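PDB 2DUL: tRNA (guanine(26)-N(2))-dimethyltransferase from Pyrococcus horikoshii, which probably dimethylates the N2 amino group of guanosine 26 in a number of tRNAs, with S-adenosyl-L-methionine as methyl donor. Local coordinates for residues Tyr350-Thr355 / Thr360-Ser365; Arg346-Glu351 / Tyr368-Glu373; Val217-Tyr222 / Lys310-Glu315. One frame throughout, in Å; residues are numbered along the deposited sequence.

Interaction 1: residues Tyr350-Thr355 / Thr360-Ser365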
loop_
_atom_site.group_PDB
_atom_site.type_symbol
_atom_site.label_atom_id
_atom_site.label_comp_id
_atom_site.label_asym_id
_atom_site.label_seq_id
_atom_site.Cartn_x
_atom_site.Cartn_y
_atom_site.Cartn_z
ATOM N N TYR A 350 -17.683 23.043 7.200
ATOM C CA TYR A 350 -16.432 22.288 7.189
ATOM C C TYR A 350 -16.528 21.016 6.360
ATOM O O TYR A 350 -17.603 20.438 6.202
ATOM C CB TYR A 350 -16.007 21.886 8.608
ATOM C CG TYR A 350 -15.690 23.043 9.519
ATOM C CD1 TYR A 350 -16.670 23.598 10.340
ATOM C CD2 TYR A 350 -14.415 23.610 9.531
ATOM C CE1 TYR A 350 -16.388 24.694 11.148
ATOM C CE2 TYR A 350 -14.124 24.704 10.332
ATOM C CZ TYR A 350 -15.115 25.244 11.137
ATOM O OH TYR A 350 -14.838 26.348 11.910
ATOM N N GLU A 351 -15.392 20.583 5.831
ATOM C CA GLU A 351 -15.343 19.347 5.067
ATOM C C GLU A 351 -15.273 18.244 6.115
ATOM O O GLU A 351 -14.561 18.378 7.111
ATOM C CB GLU A 351 -14.090 19.313 4.203
ATOM C CG GLU A 351 -14.077 20.338 3.085
ATOM C CD GLU A 351 -12.675 20.622 2.593
ATOM O OE1 GLU A 351 -11.921 21.301 3.324
ATOM O OE2 GLU A 351 -12.323 20.162 1.487
ATOM N N ALA A 352 -16.019 17.166 5.903
ATOM C CA ALA A 352 -16.023 16.056 6.845
ATOM C C ALA A 352 -16.484 14.788 6.150
ATOM O O ALA A 352 -17.505 14.788 5.464
ATOM C CB ALA A 352 -16.941 16.371 8.016
ATOM N N THR A 353 -15.727 13.710 6.328
ATOM C CA THR A 353 -16.066 12.429 5.720
ATOM C C THR A 353 -15.675 11.297 6.655
ATOM O O THR A 353 -14.967 11.503 7.642
ATOM C CB THR A 353 -15.292 12.183 4.402
ATOM O OG1 THR A 353 -13.907 11.955 4.706
ATOM C CG2 THR A 353 -15.413 13.374 3.465
ATOM N N ARG A 354 -16.146 10.099 6.334
ATOM C CA ARG A 354 -15.794 8.918 7.104
ATOM C C ARG A 354 -14.422 8.537 6.551
ATOM O O ARG A 354 -13.982 9.099 5.547
ATOM C CB ARG A 354 -16.792 7.787 6.836
ATOM C CG ARG A 354 -18.190 8.023 7.385
ATOM C CD ARG A 354 -19.182 7.033 6.784
ATOM N NE ARG A 354 -20.539 7.225 7.291
ATOM C CZ ARG A 354 -20.969 6.786 8.470
ATOM N NH1 ARG A 354 -22.220 7.014 8.847
ATOM N NH2 ARG A 354 -20.154 6.103 9.266
ATOM N N THR A 355 -13.743 7.596 7.196
ATOM C CA THR A 355 -12.436 7.155 6.710
ATOM C C THR A 355 -12.300 5.644 6.811
ATOM O O THR A 355 -12.797 5.033 7.755
ATOM C CB THR A 355 -11.273 7.796 7.497
ATOM O OG1 THR A 355 -10.044 7.147 7.131
ATOM C CG2 THR A 355 -11.491 7.660 9.008
ATOM N N THR A 360 -15.222 4.519 13.309
ATOM C CA THR A 360 -15.720 5.670 14.060
ATOM C C THR A 360 -14.860 6.917 13.847
ATOM O O THR A 360 -15.011 7.915 14.555
ATOM C CB THR A 360 -15.785 5.363 15.568
ATOM O OG1 THR A 360 -14.523 4.839 16.008
ATOM C CG2 THR A 360 -16.882 4.343 15.854
ATOM N N GLY A 361 -13.970 6.864 12.863
ATOM C CA GLY A 361 -13.115 8.005 12.601
ATOM C C GLY A 361 -13.714 8.999 11.622
ATOM O O GLY A 361 -14.411 8.620 10.683
ATOM N N ILE A 362 -13.452 10.281 11.846
ATOM C CA ILE A 362 -13.960 11.309 10.951
ATOM C C ILE A 362 -12.827 12.232 10.526
ATOM O O ILE A 362 -12.137 12.813 11.369
ATOM C CB ILE A 362 -15.059 12.167 11.622
ATOM C CG1 ILE A 362 -16.280 11.304 11.944
ATOM C CG2 ILE A 362 -15.465 13.308 10.688
ATOM C CD1 ILE A 362 -17.303 12.008 12.819
ATOM N N LYS A 363 -12.631 12.334 9.216
ATOM C CA LYS A 363 -11.616 13.211 8.644
ATOM C C LYS A 363 -12.334 14.547 8.516
ATOM O O LYS A 363 -13.457 14.603 8.007
ATOM C CB LYS A 363 -11.211 12.735 7.243
ATOM C CG LYS A 363 -9.738 12.346 7.062
ATOM C CD LYS A 363 -9.490 10.908 7.442
ATOM C CE LYS A 363 -8.184 10.376 6.850
ATOM N NZ LYS A 363 -6.961 11.089 7.320
ATOM N N THR A 364 -11.708 15.621 8.971
ATOM C CA THR A 364 -12.347 16.918 8.866
ATOM C C THR A 364 -11.359 18.065 8.886
ATOM O O THR A 364 -10.275 17.959 9.463
ATOM C CB THR A 364 -13.368 17.135 10.001
ATOM O OG1 THR A 364 -14.007 18.405 9.829
ATOM C CG2 THR A 364 -12.684 17.101 11.357
ATOM N N SER A 365 -11.741 19.163 8.245
ATOM C CA SER A 365 -10.908 20.355 8.205
ATOM C C SER A 365 -11.099 21.150 9.497
ATOM O O SER A 365 -10.304 22.032 9.821
ATOM C CB SER A 365 -11.302 21.225 7.006
ATOM O OG SER A 365 -12.684 21.568 7.053
HETATM O O HOH W 1 -13.451 23.149 4.985
HETATM O O HOH W 2 -15.073 6.356 9.245
#
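The carbonyl O of Glu-351 is gripped twice from across the contact, by the hydroxyl OG1 of Thr-364 (2.8 Å) and by the backbone N of Ser-365 (3.1 Å), where strands 352-355 and 361-364 form an antiparallel beta hairpin. With helices 302-314, 324-331 and 338-347 and the short strand 322-323, the hairpin has the topology of a winged helix. Thr-364 puts OG1 anti to its own backbone N (chi1 -178°), within reach of that carbonyl, and the same oxygen also bonds to the N of Ala-366. A valine here would probably leave Glu-351 O with one bond fewer and Ala-366 N without its acceptor. Farther along, Thr-353 and Lys-363 pair as a hydrogen-bonded couple: Thr-353 N reaches Lys-363 O at 3.0 Å and Lys-363 N returns to Thr-353 O at 2.9 Å. The long Lys-363 chain suits a buried course: it runs across that of Thr-355 at about a right angle, bringing CD to 3.6 Å from Thr-355 CB, and NZ ends in a salt bridge with Glu-194 and bonds to the carbonyls of Ile-318 and Leu-320. Gly-361 fits because a side chain there would crowd Thr-355 CG2, a methyl 3.5 Å from Gly-361 O. At the other end, Ser-365 OG lies at the edge of the Tyr-350 ring, in its plane, 3.6 Å from CD2.

Interaction 2: residues Arg346-Glu351 / Tyr368-Glu373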
loop_
_atom_site.group_PDB
_atom_site.type_symbol
_atom_site.label_atom_id
_atom_site.label_comp_id
_atom_site.label_asym_id
_atom_site.label_seq_id
_atom_site.Cartn_x
_atom_site.Cartn_y
_atom_site.Cartn_z
ATOM N N ARG A 346 -20.577 19.622 8.262
ATOM C CA ARG A 346 -20.808 20.137 6.919
ATOM C C ARG A 346 -21.745 21.339 6.966
ATOM O O ARG A 346 -21.574 22.294 6.207
ATOM C CB ARG A 346 -21.386 19.036 6.026
ATOM C CG ARG A 346 -20.383 17.938 5.702
ATOM C CD ARG A 346 -21.007 16.802 4.907
ATOM N NE ARG A 346 -20.014 15.791 4.556
ATOM C CZ ARG A 346 -20.293 14.636 3.960
ATOM N NH1 ARG A 346 -21.546 14.330 3.638
ATOM N NH2 ARG A 346 -19.316 13.782 3.686
ATOM N N GLU A 347 -22.725 21.302 7.865
ATOM C CA GLU A 347 -23.660 22.419 7.996
ATOM C C GLU A 347 -22.950 23.668 8.503
ATOM O O GLU A 347 -23.368 24.791 8.213
ATOM C CB GLU A 347 -24.813 22.055 8.937
ATOM C CG GLU A 347 -25.949 21.306 8.254
ATOM C CD GLU A 347 -27.147 21.093 9.164
ATOM O OE1 GLU A 347 -27.565 22.056 9.847
ATOM O OE2 GLU A 347 -27.680 19.964 9.190
ATOM N N GLN A 348 -21.871 23.475 9.258
ATOM C CA GLN A 348 -21.105 24.599 9.785
ATOM C C GLN A 348 -20.081 25.091 8.769
ATOM O O GLN A 348 -19.301 25.998 9.054
ATOM C CB GLN A 348 -20.390 24.201 11.077
ATOM C CG GLN A 348 -21.316 23.958 12.254
ATOM C CD GLN A 348 -20.568 23.499 13.488
ATOM O OE1 GLN A 348 -19.710 24.215 14.013
ATOM N NE2 GLN A 348 -20.884 22.297 13.956
ATOM N N GLY A 349 -20.072 24.476 7.591
ATOM C CA GLY A 349 -19.142 24.888 6.554
ATOM C C GLY A 349 -17.805 24.168 6.499
ATOM O O GLY A 349 -16.884 24.633 5.825
ATOM N N TYR A 350 -17.683 23.043 7.200
ATOM C CA TYR A 350 -16.432 22.288 7.189
ATOM C C TYR A 350 -16.528 21.016 6.360
ATOM O O TYR A 350 -17.603 20.438 6.202
ATOM C CB TYR A 350 -16.007 21.886 8.608
ATOM C CG TYR A 350 -15.690 23.043 9.519
ATOM C CD1 TYR A 350 -16.670 23.598 10.340
ATOM C CD2 TYR A 350 -14.415 23.610 9.531
ATOM C CE1 TYR A 350 -16.388 24.694 11.148
ATOM C CE2 TYR A 350 -14.124 24.704 10.332
ATOM C CZ TYR A 350 -15.115 25.244 11.137
ATOM O OH TYR A 350 -14.838 26.348 11.910
ATOM N N GLU A 351 -15.392 20.583 5.831
ATOM C CA GLU A 351 -15.343 19.347 5.067
ATOM C C GLU A 351 -15.273 18.244 6.115
ATOM O O GLU A 351 -14.561 18.378 7.111
ATOM C CB GLU A 351 -14.090 19.313 4.203
ATOM C CG GLU A 351 -14.077 20.338 3.085
ATOM C CD GLU A 351 -12.675 20.622 2.593
ATOM O OE1 GLU A 351 -11.921 21.301 3.324
ATOM O OE2 GLU A 351 -12.323 20.162 1.487
ATOM N N TYR A 368 -9.819 20.940 16.283
ATOM C CA TYR A 368 -10.172 20.001 17.343
ATOM C C TYR A 368 -11.290 20.516 18.258
ATOM O O TYR A 368 -12.249 19.799 18.545
ATOM C CB TYR A 368 -8.935 19.695 18.191
ATOM C CG TYR A 368 -9.233 18.870 19.426
ATOM C CD1 TYR A 368 -9.428 17.491 19.342
ATOM C CD2 TYR A 368 -9.334 19.477 20.678
ATOM C CE1 TYR A 368 -9.717 16.729 20.485
ATOM C CE2 TYR A 368 -9.623 18.734 21.824
ATOM C CZ TYR A 368 -9.815 17.365 21.722
ATOM O OH TYR A 368 -10.115 16.643 22.855
ATOM N N GLU A 369 -11.166 21.754 18.724
ATOM C CA GLU A 369 -12.171 22.318 19.618
ATOM C C GLU A 369 -13.551 22.398 18.987
ATOM O O GLU A 369 -14.559 22.210 19.669
ATOM C CB GLU A 369 -11.744 23.702 20.104
ATOM C CG GLU A 369 -10.475 23.712 20.945
ATOM C CD GLU A 369 -10.548 22.803 22.171
ATOM O OE1 GLU A 369 -11.657 22.576 22.705
ATOM O OE2 GLU A 369 -9.478 22.335 22.613
ATOM N N VAL A 370 -13.609 22.681 17.691
ATOM C CA VAL A 370 -14.899 22.748 17.012
ATOM C C VAL A 370 -15.481 21.337 16.932
ATOM O O VAL A 370 -16.684 21.145 17.086
ATOM C CB VAL A 370 -14.764 23.318 15.589
ATOM C CG1 VAL A 370 -16.069 23.129 14.825
ATOM C CG2 VAL A 370 -14.409 24.797 15.660
ATOM N N PHE A 371 -14.621 20.352 16.688
ATOM C CA PHE A 371 -15.073 18.967 16.604
ATOM C C PHE A 371 -15.691 18.533 17.932
ATOM O O PHE A 371 -16.774 17.954 17.960
ATOM C CB PHE A 371 -13.902 18.035 16.268
ATOM C CG PHE A 371 -14.307 16.597 16.077
ATOM C CD1 PHE A 371 -14.874 16.174 14.878
ATOM C CD2 PHE A 371 -14.133 15.668 17.103
ATOM C CE1 PHE A 371 -15.263 14.844 14.697
ATOM C CE2 PHE A 371 -14.519 14.332 16.937
ATOM C CZ PHE A 371 -15.084 13.919 15.733
ATOM N N ILE A 372 -14.991 18.821 19.027
ATOM C CA ILE A 372 -15.452 18.451 20.363
ATOM C C ILE A 372 -16.799 19.079 20.698
ATOM O O ILE A 372 -17.692 18.417 21.240
ATOM C CB ILE A 372 -14.425 18.865 21.444
ATOM C CG1 ILE A 372 -13.099 18.145 21.201
ATOM C CG2 ILE A 372 -14.962 18.540 22.833
ATOM C CD1 ILE A 372 -13.220 16.642 21.121
ATOM N N GLU A 373 -16.947 20.359 20.383
ATOM C CA GLU A 373 -18.198 21.046 20.658
ATOM C C GLU A 373 -19.313 20.414 19.834
ATOM O O GLU A 373 -20.460 20.364 20.265
ATOM C CB GLU A 373 -18.076 22.537 20.325
ATOM C CG GLU A 373 -19.316 23.349 20.694
ATOM C CD GLU A 373 -19.105 24.849 20.546
ATOM O OE1 GLU A 373 -18.917 25.317 19.402
ATOM O OE2 GLU A 373 -19.125 25.559 21.578
#
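The ring of Tyr-350 is met obliquely by Val-370, whose CG1 comes to 4.0 Å from Tyr-350 CE1 while its other methyl, CG2, lies 4.1 Å from Tyr-350 OH, so the branched valine sits along one CE1-to-OH stretch of the tyrosine. The other flat group, Tyr-368, belongs to the same helix as Val-370: Ile-372 CG1 rides 3.4 Å above one face, displaced toward the rim, and Glu-369 OE2 stands at the edge in the ring plane; its OH bonds to the carbonyl of Thr-256. Val-370 keeps CG2 beside its backbone N and CG1 pointing away from it (chi1 169°), which presents both methyls to the facing segment. Gln-348 completes the contact. Its extended chain runs antiparallel alongside the valine and leaves OE1 3.9 Å from Val-370 CG1, while its NE2 bonds to Thr-374 OG1, tying Gln-348 to the next turn of helix 368-375. A glutamine suits this surface place because its amide oxygen can lie against a methyl while its NE2 reaches a hydroxyl. Between Gln-348 and Tyr-350, Gly-349 ends helix 338-347: with phi at 92° a CB would collide with the carbonyl O of Gln-348, and Gly-349 N bonds back to Arg-346 O (3.0 Å). Phe-371, turned another way, packs on Ile-341 and Leu-345 of helix 338-347 and on the Tyr-322 ring. A Schellman motif thus turns the chain toward the wing hairpin, and the helix that follows the hairpin, 368-375, packs back against that turn, an extension of a winged-helix-like domain.

Interaction 3: residues Val217-Tyr222 / Lys310-Glu315. With GOL (glycerol), chain B.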
loop_
_atom_site.group_PDB
_atom_site.type_symbol
_atom_site.label_atom_id
_atom_site.label_comp_id
_atom_site.label_asym_id
_atom_site.label_seq_id
_atom_site.Cartn_x
_atom_site.Cartn_y
_atom_site.Cartn_z
ATOM N N VAL A 217 2.620 9.897 -3.956
ATOM C CA VAL A 217 1.802 8.768 -3.552
ATOM C C VAL A 217 0.633 8.616 -4.520
ATOM O O VAL A 217 -0.091 9.571 -4.784
ATOM C CB VAL A 217 1.251 8.949 -2.128
ATOM C CG1 VAL A 217 0.364 7.764 -1.761
ATOM C CG2 VAL A 217 2.396 9.071 -1.139
ATOM N N ILE A 218 0.474 7.417 -5.070
ATOM C CA ILE A 218 -0.623 7.146 -5.981
ATOM C C ILE A 218 -1.815 6.729 -5.126
ATOM O O ILE A 218 -2.922 7.252 -5.267
ATOM C CB ILE A 218 -0.273 6.003 -6.947
ATOM C CG1 ILE A 218 0.892 6.428 -7.851
ATOM C CG2 ILE A 218 -1.496 5.623 -7.772
ATOM C CD1 ILE A 218 1.511 5.283 -8.636
ATOM N N LEU A 219 -1.565 5.791 -4.222
ATOM C CA LEU A 219 -2.597 5.281 -3.334
ATOM C C LEU A 219 -1.959 4.512 -2.192
ATOM O O LEU A 219 -1.134 3.632 -2.417
ATOM C CB LEU A 219 -3.539 4.347 -4.098
ATOM C CG LEU A 219 -4.519 3.526 -3.249
ATOM C CD1 LEU A 219 -5.482 4.460 -2.530
ATOM C CD2 LEU A 219 -5.276 2.553 -4.137
ATOM N N ALA A 220 -2.334 4.858 -0.967
ATOM C CA ALA A 220 -1.816 4.166 0.208
ATOM C C ALA A 220 -3.008 3.984 1.127
ATOM O O ALA A 220 -3.775 4.921 1.353
ATOM C CB ALA A 220 -0.736 4.986 0.886
ATOM N N TYR A 221 -3.167 2.777 1.659
ATOM C CA TYR A 221 -4.303 2.506 2.516
ATOM C C TYR A 221 -4.050 1.363 3.485
ATOM O O TYR A 221 -3.047 0.658 3.390
ATOM C CB TYR A 221 -5.523 2.188 1.640
ATOM C CG TYR A 221 -5.398 0.914 0.829
ATOM C CD1 TYR A 221 -5.792 -0.314 1.361
ATOM C CD2 TYR A 221 -4.882 0.932 -0.468
ATOM C CE1 TYR A 221 -5.677 -1.492 0.626
ATOM C CE2 TYR A 221 -4.759 -0.247 -1.216
ATOM C CZ TYR A 221 -5.162 -1.455 -0.658
ATOM O OH TYR A 221 -5.051 -2.623 -1.378
ATOM N N TYR A 222 -4.976 1.201 4.423
ATOM C CA TYR A 222 -4.913 0.141 5.418
ATOM C C TYR A 222 -6.136 -0.747 5.208
ATOM O O TYR A 222 -7.223 -0.249 4.913
ATOM C CB TYR A 222 -4.960 0.722 6.832
ATOM C CG TYR A 222 -5.166 -0.329 7.896
ATOM C CD1 TYR A 222 -4.101 -1.098 8.356
ATOM C CD2 TYR A 222 -6.441 -0.597 8.396
ATOM C CE1 TYR A 222 -4.297 -2.114 9.285
ATOM C CE2 TYR A 222 -6.650 -1.614 9.323
ATOM C CZ TYR A 222 -5.575 -2.367 9.762
ATOM O OH TYR A 222 -5.771 -3.382 10.668
ATOM N N LYS A 310 -14.490 3.111 -3.223
ATOM C CA LYS A 310 -15.447 4.208 -3.120
ATOM C C LYS A 310 -15.245 4.956 -1.810
ATOM O O LYS A 310 -15.381 6.179 -1.759
ATOM C CB LYS A 310 -16.885 3.686 -3.217
ATOM C CG LYS A 310 -17.271 3.210 -4.611
ATOM C CD LYS A 310 -18.688 2.656 -4.655
ATOM C CE LYS A 310 -19.056 2.223 -6.070
ATOM N NZ LYS A 310 -20.416 1.617 -6.137
ATOM N N MET A 311 -14.921 4.217 -0.753
ATOM C CA MET A 311 -14.680 4.826 0.547
ATOM C C MET A 311 -13.463 5.747 0.446
ATOM O O MET A 311 -13.506 6.895 0.880
ATOM C CB MET A 311 -14.428 3.742 1.603
ATOM C CG MET A 311 -13.913 4.271 2.934
ATOM S SD MET A 311 -15.028 5.455 3.722
ATOM C CE MET A 311 -15.956 4.352 4.798
ATOM N N ILE A 312 -12.383 5.238 -0.142
ATOM C CA ILE A 312 -11.156 6.013 -0.290
ATOM C C ILE A 312 -11.341 7.173 -1.268
ATOM O O ILE A 312 -10.796 8.260 -1.071
ATOM C CB ILE A 312 -9.993 5.110 -0.768
ATOM C CG1 ILE A 312 -9.690 4.062 0.305
ATOM C CG2 ILE A 312 -8.749 5.947 -1.052
ATOM C CD1 ILE A 312 -8.642 3.043 -0.100
ATOM N N ASP A 313 -12.120 6.942 -2.317
ATOM C CA ASP A 313 -12.369 7.973 -3.313
ATOM C C ASP A 313 -13.098 9.175 -2.706
ATOM O O ASP A 313 -12.794 10.321 -3.030
ATOM C CB ASP A 313 -13.184 7.385 -4.473
ATOM C CG ASP A 313 -13.518 8.411 -5.541
ATOM O OD1 ASP A 313 -12.600 9.130 -5.990
ATOM O OD2 ASP A 313 -14.700 8.492 -5.936
ATOM N N GLN A 314 -14.045 8.924 -1.810
ATOM C CA GLN A 314 -14.792 10.022 -1.197
ATOM C C GLN A 314 -14.149 10.519 0.095
ATOM O O GLN A 314 -14.541 11.548 0.647
ATOM C CB GLN A 314 -16.235 9.588 -0.930
ATOM C CG GLN A 314 -16.381 8.571 0.178
ATOM C CD GLN A 314 -17.143 9.124 1.369
ATOM O OE1 GLN A 314 -16.797 10.177 1.908
ATOM N NE2 GLN A 314 -18.184 8.409 1.791
ATOM N N GLU A 315 -13.148 9.788 0.569
ATOM C CA GLU A 315 -12.462 10.157 1.801
ATOM C C GLU A 315 -11.630 11.427 1.637
ATOM O O GLU A 315 -10.893 11.584 0.662
ATOM C CB GLU A 315 -11.559 9.002 2.246
ATOM C CG GLU A 315 -10.979 9.151 3.636
ATOM C CD GLU A 315 -10.284 7.884 4.102
ATOM O OE1 GLU A 315 -10.820 6.785 3.833
ATOM O OE2 GLU A 315 -9.217 7.985 4.746
HETATM C C1 GOL B . -7.720 9.048 1.092
HETATM O O1 GOL B . -7.910 10.443 1.338
HETATM C C2 GOL B . -6.641 8.493 2.024
HETATM O O2 GOL B . -7.028 8.693 3.391
HETATM C C3 GOL B . -6.448 7.002 1.746
HETATM O O3 GOL B . -5.446 6.478 2.615
#
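Strand 219-222 passes the last turn of helix 302-314 with the CA atoms of Tyr-221 and Ile-312 8.2 Å apart, a spacing too wide for backbone bonds, filled by side chains and a glycerol. The two branches of Ile-312 reach in different directions: CD1 comes to 3.7 Å from Tyr-221 CB, and CG2 to 3.9 Å from Leu-219 CD1, the isoleucine side chain as a whole running at about a right angle to both. With CG2 pointing away from the backbone N and CG1 beside it (chi1 -64°), the isoleucine touches two residues of one strand face, which an unbranched chain could not do so compactly. Tyr-221 offers mainly its CB; at chi1 65° the ring swings away from the helix toward Tyr-226 and Arg-228. A glycerol, probably from the crystallisation liquor, fills the neighbouring position, its C3 3.8 Å from Ile-312 CG2. Its three hydroxyls donate to both segments: O3 to Ala-220 O (2.6 Å), O2 to Glu-315 OE2 (2.7 Å) and O1, at greater length, to Glu-315 O (3.3 Å). His-356 NE2 also bonds to it. The extended Glu-315, the first residue past the helix, suits this buried place because its carboxylate is tied down by Thr-355 OG1 on OE2 and His-356 N on OE1. Strand 213-223 carries a classic beta bulge here, Ile-218 and Leu-219 together pairing with Phe-230 of strand 226-235. It is an outermost strand of the large mixed sheet, with Ala-220 turned to Thr-197 and Val-201 of helix 192-209, Leu-219 on Met-290 of helix 284-295, and helix 302-314 covering Leu-219 and Tyr-221 through Ile-312.

Interactions 1 and 2 share Tyr-350 and Glu-351 and have centres 10 Å apart; Arg-346 NH2 of the helix end reaches Ala-352 O of the hairpin at 2.7 Å, and Phe-371 packs on Ile-362 and Thr-364. Interaction 3, with its centre 14 Å from that of interaction 1, is joined to it by Thr-355 OG1 and Glu-315 OE2, also 2.7 Å apart, where the glycerol sits close to Lys-363. Interactions 2 and 3, with centres 23 Å apart, do not touch (nearest atoms about 5 Å apart), and the hairpin of interaction 1 touches both. Only interaction 3 approaches the predicted S-adenosyl-L-methionine site: the side chain of Tyr-221 lies about 8 Å from that of Arg-61.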